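Local coordinates for protein bacteriorhodopsin (Nanosalina sp., PDB 6EYU) that probably pumps protons inward across the cell membrane, as a retinal-binding xenorhodopsin of the microbial rhodopsin family, at residues A[197-200]-A[201-205]; A[11-14]-A[15-19]. All coordinates share one frame; numbering follows the deposited sequence.

Interaction 1 (A[197-200]-A[201-205]). With MUN ([(2~{S})-2,3-bis(oxidanyl)propyl] (~{E})-undec-2-enoate), chain S.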
ATOM      1  N   ASP A 197      -2.088  30.732  12.767  1.00 66.64           N
ATOM      2  CA  ASP A 197      -1.089  30.903  11.718  1.00 69.72           C
ATOM      3  C   ASP A 197      -0.296  29.615  11.517  1.00 66.29           C
ATOM      4  O   ASP A 197      -0.403  28.684  12.315  1.00 67.53           O
ATOM      5  CB  ASP A 197      -0.139  32.047  12.074  1.00 70.61           C
ATOM      6  CG  ASP A 197       0.922  31.633  13.074  1.00 70.94           C
ATOM      7  OD1 ASP A 197       0.852  30.493  13.580  1.00 74.61           O
ATOM      8  OD2 ASP A 197       1.828  32.447  13.355  1.00 88.13           O
ATOM      9  N   PRO A 198       0.498  29.557  10.437  1.00 62.94           N
ATOM     10  CA  PRO A 198       1.133  28.309  10.031  1.00 66.94           C
ATOM     11  C   PRO A 198       2.028  27.713  11.113  1.00 69.74           C
ATOM     12  O   PRO A 198       2.076  26.493  11.270  1.00 70.07           O
ATOM     13  CB  PRO A 198       1.959  28.724   8.816  1.00 66.74           C
ATOM     14  CG  PRO A 198       1.184  29.845   8.213  1.00 65.94           C
ATOM     15  CD  PRO A 198       0.508  30.557   9.355  1.00 63.10           C
ATOM     16  N   THR A 199       2.717  28.568  11.860  1.00 67.45           N
ATOM     17  CA  THR A 199       3.647  28.107  12.886  1.00 66.18           C
ATOM     18  C   THR A 199       2.893  27.442  14.032  1.00 67.37           C
ATOM     19  O   THR A 199       3.286  26.379  14.512  1.00 63.25           O
ATOM     20  CB  THR A 199       4.483  29.270  13.451  1.00 66.77           C
ATOM     21  OG1 THR A 199       5.126  29.969  12.379  1.00 67.84           O
ATOM     22  CG2 THR A 199       5.534  28.750  14.421  1.00 64.42           C
ATOM     23  N   GLN A 200       1.823  28.087  14.483  1.00 67.25           N
ATOM     24  CA  GLN A 200       0.963  27.521  15.515  1.00 66.04           C
ATOM     25  C   GLN A 200       0.386  26.186  15.057  1.00 63.30           C
ATOM     26  O   GLN A 200       0.416  25.200  15.793  1.00 61.61           O
ATOM     27  CB  GLN A 200      -0.173  28.489  15.849  1.00 75.62           C
ATOM     28  CG  GLN A 200       0.263  29.695  16.665  1.00 77.03           C
ATOM     29  CD  GLN A 200      -0.765  30.808  16.657  1.00 79.64           C
ATOM     30  OE1 GLN A 200      -1.375  31.096  15.626  1.00 79.05           O
ATOM     31  NE2 GLN A 200      -0.906  31.491  17.787  1.00 86.62           N
ATOM     32  N   THR A 201      -0.141  26.164  13.837  1.00 64.22           N
ATOM     33  CA  THR A 201      -0.602  24.924  13.225  1.00 61.97           C
ATOM     34  C   THR A 201       0.492  23.864  13.281  1.00 58.98           C
ATOM     35  O   THR A 201       0.266  22.751  13.758  1.00 58.18           O
ATOM     36  CB  THR A 201      -1.003  25.143  11.754  1.00 63.70           C
ATOM     37  OG1 THR A 201      -1.884  26.268  11.656  1.00 58.90           O
ATOM     38  CG2 THR A 201      -1.693  23.908  11.198  1.00 65.02           C
ATOM     39  N   SER A 202       1.699  24.248  12.881  1.00 57.94           N
ATOM     40  CA  SER A 202       2.820  23.318  12.831  1.00 62.04           C
ATOM     41  C   SER A 202       3.161  22.804  14.225  1.00 57.46           C
ATOM     42  O   SER A 202       3.263  21.595  14.439  1.00 58.11           O
ATOM     43  CB  SER A 202       4.044  23.992  12.208  1.00 65.08           C
ATOM     44  OG  SER A 202       4.984  23.029  11.763  1.00 64.37           O
ATOM     45  N   ILE A 203       3.278  23.716  15.185  1.00 56.82           N
ATOM     46  CA  ILE A 203       3.534  23.329  16.568  1.00 65.01           C
ATOM     47  C   ILE A 203       2.503  22.304  17.028  1.00 66.83           C
ATOM     48  O   ILE A 203       2.856  21.228  17.511  1.00 67.11           O
ATOM     49  CB  ILE A 203       3.489  24.537  17.525  1.00 72.90           C
ATOM     50  CG1 ILE A 203       4.277  25.714  16.946  1.00 71.59           C
ATOM     51  CG2 ILE A 203       4.054  24.150  18.884  1.00 73.25           C
ATOM     52  CD1 ILE A 203       5.654  25.343  16.442  1.00 70.39           C
ATOM     53  N   ALA A 204       1.228  22.622  16.825  1.00 63.41           N
ATOM     54  CA  ALA A 204       0.142  21.755  17.267  1.00 61.31           C
ATOM     55  C   ALA A 204       0.284  20.366  16.653  1.00 60.02           C
ATOM     56  O   ALA A 204       0.037  19.357  17.312  1.00 61.98           O
ATOM     57  CB  ALA A 204      -1.201  22.362  16.894  1.00 57.97           C
ATOM     58  N   LEU A 205       0.653  20.327  15.378  1.00 58.41           N
ATOM     59  CA  LEU A 205       0.803  19.066  14.660  1.00 58.67           C
ATOM     60  C   LEU A 205       2.200  18.488  14.867  1.00 66.33           C
ATOM     61  O   LEU A 205       2.613  17.574  14.154  1.00 73.63           O
ATOM     62  CB  LEU A 205       0.550  19.277  13.166  1.00 58.32           C
ATOM     63  CG  LEU A 205      -0.869  18.995  12.668  1.00 58.68           C
ATOM     64  CD1 LEU A 205      -1.879  19.111  13.800  1.00 58.56           C
ATOM     65  CD2 LEU A 205      -1.228  19.938  11.529  1.00 56.76           C
TER
HETATM   66  CAR MUN S 316      -1.853  18.800  24.655  1.00 88.45           C
HETATM   67  CAQ MUN S 316      -1.419  20.266  24.613  1.00 92.50           C
HETATM   68  CAP MUN S 316      -1.809  20.878  23.266  1.00 86.46           C
HETATM   69  CAO MUN S 316      -0.716  21.854  22.828  1.00 81.94           C
HETATM   70  CAN MUN S 316      -1.248  22.766  21.723  1.00 70.95           C
HETATM   71  CAM MUN S 316      -0.065  23.372  20.965  1.00 71.05           C
HETATM   72  CAK MUN S 316      -0.081  24.895  21.115  1.00 74.30           C
HETATM   73  CAH MUN S 316      -0.422  25.527  19.764  1.00 84.62           C
HETATM   74  CAF MUN S 316      -0.848  26.986  19.956  1.00100.23           C
HETATM   75  CAC MUN S 316      -2.364  27.252  19.918  1.00114.50           C
HETATM   76  CAA MUN S 316      -2.849  28.707  20.047  1.00126.62           C
HETATM   77  OAD MUN S 316      -2.139  29.554  20.591  1.00116.77           O
HETATM   78  OAB MUN S 316      -4.157  28.910  19.729  1.00137.80           O
HETATM   79  CAE MUN S 316      -4.654  30.033  20.466  1.00139.82           C
HETATM   80  CAG MUN S 316      -4.977  31.180  19.505  1.00139.28           C
HETATM   81  OAJ MUN S 316      -4.387  30.913  18.229  1.00112.72           O
HETATM   82  CAI MUN S 316      -6.493  31.304  19.350  1.00140.06           C
HETATM   83  OAL MUN S 316      -6.873  32.678  19.459  1.00111.73           O
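T201 reaches back to D197 twice. Its hydroxyl OG1 gives a hydrogen bond to D197 O at 2.9 Å, coming in from above the carbonyl plane, while its backbone N meets the same oxygen at 3.0 Å almost head-on. One carbonyl therefore takes two donors from a single residue. With chi1 at -50°, OG1 stands beside T201's own N and faces the preceding turn; S184 bonds to it as well. D197 and Q200 also grip each other in a reciprocal pair. Q200 N donates to D197 OD1 at 2.7 Å, and D197 N returns a bond to Q200 OE1 at 3.0 Å, lying in the plane of that amide. From CB the Q200 side chain runs extended, chi2 164°, back over the helix end, which leaves NE2 facing the monoacylglycerol MUN, 3.6 Å from its OAJ. Cut back to an alanine, the side chain would have no OE1, so D197 N would probably be left without its mate and the lipid head group without its amide neighbour. The side chains of T199 and I203 run alongside each other in one direction, with T199 CG2 4.0 Å from I203 CD1. From here the regular helix takes over: S202 N bonds to P198 O at 2.8 Å, A204 N to Q200 O at 2.9 Å. D197 as N-cap and Q200 three residues on make a capping box, which starts helix 198-230, the last transmembrane helix of this rhodopsin fold.

Interaction 2 (A[11-14]-A[15-19]). With LFA (eicosane), chain E; LFA (eicosane), chain F.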
ATOM      1  N   PHE A  11      10.457  30.681  10.717  1.00 81.65           N
ATOM      2  CA  PHE A  11      10.288  29.235  10.807  1.00 71.38           C
ATOM      3  C   PHE A  11      10.281  28.788  12.265  1.00 71.75           C
ATOM      4  O   PHE A  11      11.132  28.005  12.689  1.00 76.97           O
ATOM      5  CB  PHE A  11      11.407  28.522  10.047  1.00 70.34           C
ATOM      6  CG  PHE A  11      11.183  27.045   9.884  1.00 69.79           C
ATOM      7  CD1 PHE A  11      10.043  26.444  10.390  1.00 68.41           C
ATOM      8  CD2 PHE A  11      12.091  26.267   9.184  1.00 72.04           C
ATOM      9  CE1 PHE A  11       9.827  25.088  10.230  1.00 67.60           C
ATOM     10  CE2 PHE A  11      11.881  24.912   9.019  1.00 73.02           C
ATOM     11  CZ  PHE A  11      10.746  24.321   9.540  1.00 71.13           C
ATOM     12  N   GLY A  12       9.305  29.278  13.023  1.00 69.12           N
ATOM     13  CA  GLY A  12       9.343  29.182  14.477  1.00 65.38           C
ATOM     14  C   GLY A  12       9.075  27.777  14.980  1.00 64.99           C
ATOM     15  O   GLY A  12       9.212  27.501  16.172  1.00 70.26           O
ATOM     16  N   SER A  13       8.650  26.894  14.081  1.00 66.49           N
ATOM     17  CA  SER A  13       8.267  25.542  14.467  1.00 66.76           C
ATOM     18  C   SER A  13       9.438  24.575  14.322  1.00 64.68           C
ATOM     19  O   SER A  13       9.363  23.427  14.762  1.00 60.87           O
ATOM     20  CB  SER A  13       7.085  25.059  13.622  1.00 71.20           C
ATOM     21  OG  SER A  13       7.360  25.187  12.238  1.00 66.32           O
ATOM     22  N   GLN A  14      10.542  25.062  13.765  1.00 63.51           N
ATOM     23  CA  GLN A  14      11.620  24.188  13.316  1.00 72.38           C
ATOM     24  C   GLN A  14      12.224  23.418  14.488  1.00 75.43           C
ATOM     25  O   GLN A  14      12.595  22.252  14.343  1.00 72.82           O
ATOM     26  CB  GLN A  14      12.710  24.997  12.610  1.00 74.14           C
ATOM     27  CG  GLN A  14      14.027  24.255  12.454  1.00 81.10           C
ATOM     28  CD  GLN A  14      14.973  24.937  11.485  1.00 91.69           C
ATOM     29  OE1 GLN A  14      15.040  24.576  10.310  1.00114.15           O
ATOM     30  NE2 GLN A  14      15.776  25.862  11.997  1.00107.85           N
ATOM     31  N   PRO A  15      12.343  24.078  15.649  1.00 72.49           N
ATOM     32  CA  PRO A  15      12.852  23.387  16.830  1.00 69.94           C
ATOM     33  C   PRO A  15      11.955  22.228  17.254  1.00 71.98           C
ATOM     34  O   PRO A  15      12.449  21.144  17.563  1.00 73.66           O
ATOM     35  CB  PRO A  15      12.865  24.478  17.913  1.00 69.43           C
ATOM     36  CG  PRO A  15      12.443  25.754  17.252  1.00 69.70           C
ATOM     37  CD  PRO A  15      12.473  25.536  15.771  1.00 68.98           C
ATOM     38  N   PHE A  16      10.647  22.464  17.272  1.00 71.58           N
ATOM     39  CA  PHE A  16       9.686  21.423  17.611  1.00 69.10           C
ATOM     40  C   PHE A  16       9.772  20.272  16.616  1.00 65.17           C
ATOM     41  O   PHE A  16       9.826  19.105  17.004  1.00 63.01           O
ATOM     42  CB  PHE A  16       8.267  21.994  17.622  1.00 65.06           C
ATOM     43  CG  PHE A  16       8.029  22.999  18.713  1.00 67.62           C
ATOM     44  CD1 PHE A  16       8.310  24.339  18.509  1.00 68.43           C
ATOM     45  CD2 PHE A  16       7.591  22.594  19.963  1.00 66.96           C
ATOM     46  CE1 PHE A  16       8.094  25.267  19.511  1.00 68.45           C
ATOM     47  CE2 PHE A  16       7.377  23.515  20.969  1.00 71.57           C
ATOM     48  CZ  PHE A  16       7.626  24.854  20.743  1.00 73.96           C
ATOM     49  N   ILE A  17       9.834  20.612  15.333  1.00 60.86           N
ATOM     50  CA  ILE A  17       9.966  19.610  14.283  1.00 64.69           C
ATOM     51  C   ILE A  17      11.258  18.815  14.449  1.00 60.58           C
ATOM     52  O   ILE A  17      11.261  17.591  14.322  1.00 55.08           O
ATOM     53  CB  ILE A  17       9.948  20.258  12.887  1.00 66.38           C
ATOM     54  CG1 ILE A  17       8.523  20.681  12.522  1.00 60.49           C
ATOM     55  CG2 ILE A  17      10.495  19.293  11.846  1.00 65.09           C
ATOM     56  CD1 ILE A  17       8.458  21.790  11.495  1.00 61.50           C
ATOM     57  N   LEU A  18      12.321  19.499  14.864  1.00 60.28           N
ATOM     58  CA  LEU A  18      13.576  18.830  15.184  1.00 66.40           C
ATOM     59  C   LEU A  18      13.418  17.943  16.414  1.00 67.79           C
ATOM     60  O   LEU A  18      13.760  16.761  16.384  1.00 67.02           O
ATOM     61  CB  LEU A  18      14.687  19.855  15.422  1.00 69.79           C
ATOM     62  CG  LEU A  18      16.042  19.476  14.821  1.00 79.71           C
ATOM     63  CD1 LEU A  18      16.069  19.793  13.334  1.00 87.77           C
ATOM     64  CD2 LEU A  18      17.175  20.185  15.546  1.00 77.42           C
ATOM     65  N   ALA A  19      12.972  18.539  17.513  1.00 65.83           N
ATOM     66  CA  ALA A  19      12.810  17.810  18.765  1.00 60.18           C
ATOM     67  C   ALA A  19      11.910  16.596  18.562  1.00 58.95           C
ATOM     68  O   ALA A  19      12.086  15.567  19.214  1.00 60.16           O
ATOM     69  CB  ALA A  19      12.231  18.723  19.836  1.00 62.43           C
TER
HETATM   70  C5  LFA E 302       9.974  15.006  25.462  1.00111.00           C
HETATM   71  C6  LFA E 302      10.969  16.128  25.174  1.00127.10           C
HETATM   72  C7  LFA E 302      10.299  17.201  24.317  1.00121.03           C
HETATM   73  C8  LFA E 302      11.278  18.355  24.103  1.00123.94           C
HETATM   74  C9  LFA E 302      10.650  19.430  23.216  1.00110.24           C
HETATM   75  C10 LFA E 302      11.529  20.680  23.259  1.00121.74           C
HETATM   76  C11 LFA E 302      11.200  21.612  22.092  1.00118.66           C
HETATM   77  C12 LFA E 302      11.096  23.047  22.609  1.00124.56           C
HETATM   78  C13 LFA E 302      11.607  24.036  21.561  1.00128.09           C
HETATM   79  C14 LFA E 302      10.812  25.338  21.667  1.00124.64           C
HETATM   80  C15 LFA E 302      11.592  26.495  21.042  1.00131.82           C
HETATM   81  C16 LFA E 302      10.610  27.487  20.417  1.00141.58           C
HETATM   82  C17 LFA E 302      11.329  28.785  20.048  1.00149.34           C
HETATM   83  C18 LFA E 302      10.579  29.475  18.910  1.00141.55           C
HETATM   84  C19 LFA E 302      10.817  30.984  18.962  1.00143.81           C
HETATM   85  C20 LFA E 302      12.303  31.281  18.773  1.00134.80           C
HETATM   86  C7  LFA F 303      14.691  13.596  24.401  1.00121.91           C
HETATM   87  C8  LFA F 303      15.893  14.481  24.081  1.00129.00           C
HETATM   88  C9  LFA F 303      15.718  15.097  22.694  1.00109.74           C
HETATM   89  C10 LFA F 303      15.755  16.621  22.800  1.00104.73           C
HETATM   90  C11 LFA F 303      16.129  17.216  21.444  1.00103.32           C
HETATM   91  C12 LFA F 303      15.994  18.737  21.488  1.00105.15           C
HETATM   92  C13 LFA F 303      16.314  19.312  20.109  1.00104.05           C
HETATM   93  C14 LFA F 303      16.190  20.834  20.128  1.00104.97           C
HETATM   94  C15 LFA F 303      16.583  21.382  18.757  1.00121.18           C
HETATM   95  C16 LFA F 303      16.913  22.870  18.857  1.00122.53           C
HETATM   96  C17 LFA F 303      16.543  23.554  17.541  1.00127.16           C
HETATM   97  C18 LFA F 303      17.772  24.237  16.945  1.00120.37           C
HETATM   98  C19 LFA F 303      17.334  25.153  15.803  1.00109.16           C
HETATM   99  C20 LFA F 303      16.538  24.345  14.782  1.00106.48           C
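L18 N donates to Q14 O at 2.8 Å, and one residue earlier I17 N binds S13 O at 2.9 Å, close to straight with an angle of 169°. These two bonds carry the chain from the type I turn F11-Q14 into the first turn of helix 14-38. P15, having no N-H to give, sits early enough in the helix for that to cost little, and its CD packs 3.8 Å from G12 O. F11 lays a ring face on Q14 CB and turns an edge to the next turn, where CE1 meets I17 CD1 at 3.8 Å; the two side chains cross at about a right angle. S13 OG lies in plane with the F11 ring at its edge and also comes near I17 CD1. I6 of helix 2-7 touches F11 as well. F16, Q14 and L18 also meet the two bound alkanes. The F16 ring keeps S13 O at its edge, and one face rests on the eicosane of chain E, with CZ 3.4 Å from C14. Q14 points its CG away from its own N, chi1 164°, and the extended chain carries NE2 to 3.3 Å from C20, the end carbon of the chain F eicosane. Further along this second alkane, L18 CD2 meets C15 at 3.5 Å. Backbone polar groups at the helix start pair with one another, while F16, P15 and L18 offer carbon to the alkanes and the Q14 amide sits at the end of one of them, consistent with a lipid-facing surface.

Overall arrangement
Interaction 2 comes first along the chain, at the start of helix 14-38, and interaction 1 much later, at the start of helix 198-230. Despite that separation their centres are only 10 Å apart, on the same side of the chain's centre, because the first long helix and the last pack against each other. I203 bridges the two, its CD1 lying against S13 CB and against F16 CD1, while a weak hydrogen bond joins S202 OG to S13 OG. Both helix starts thus meet at one end of the bundle, well away from its middle. The bound alkanes and monoacylglycerol beside them suggest that this end is partly bordered by lipid.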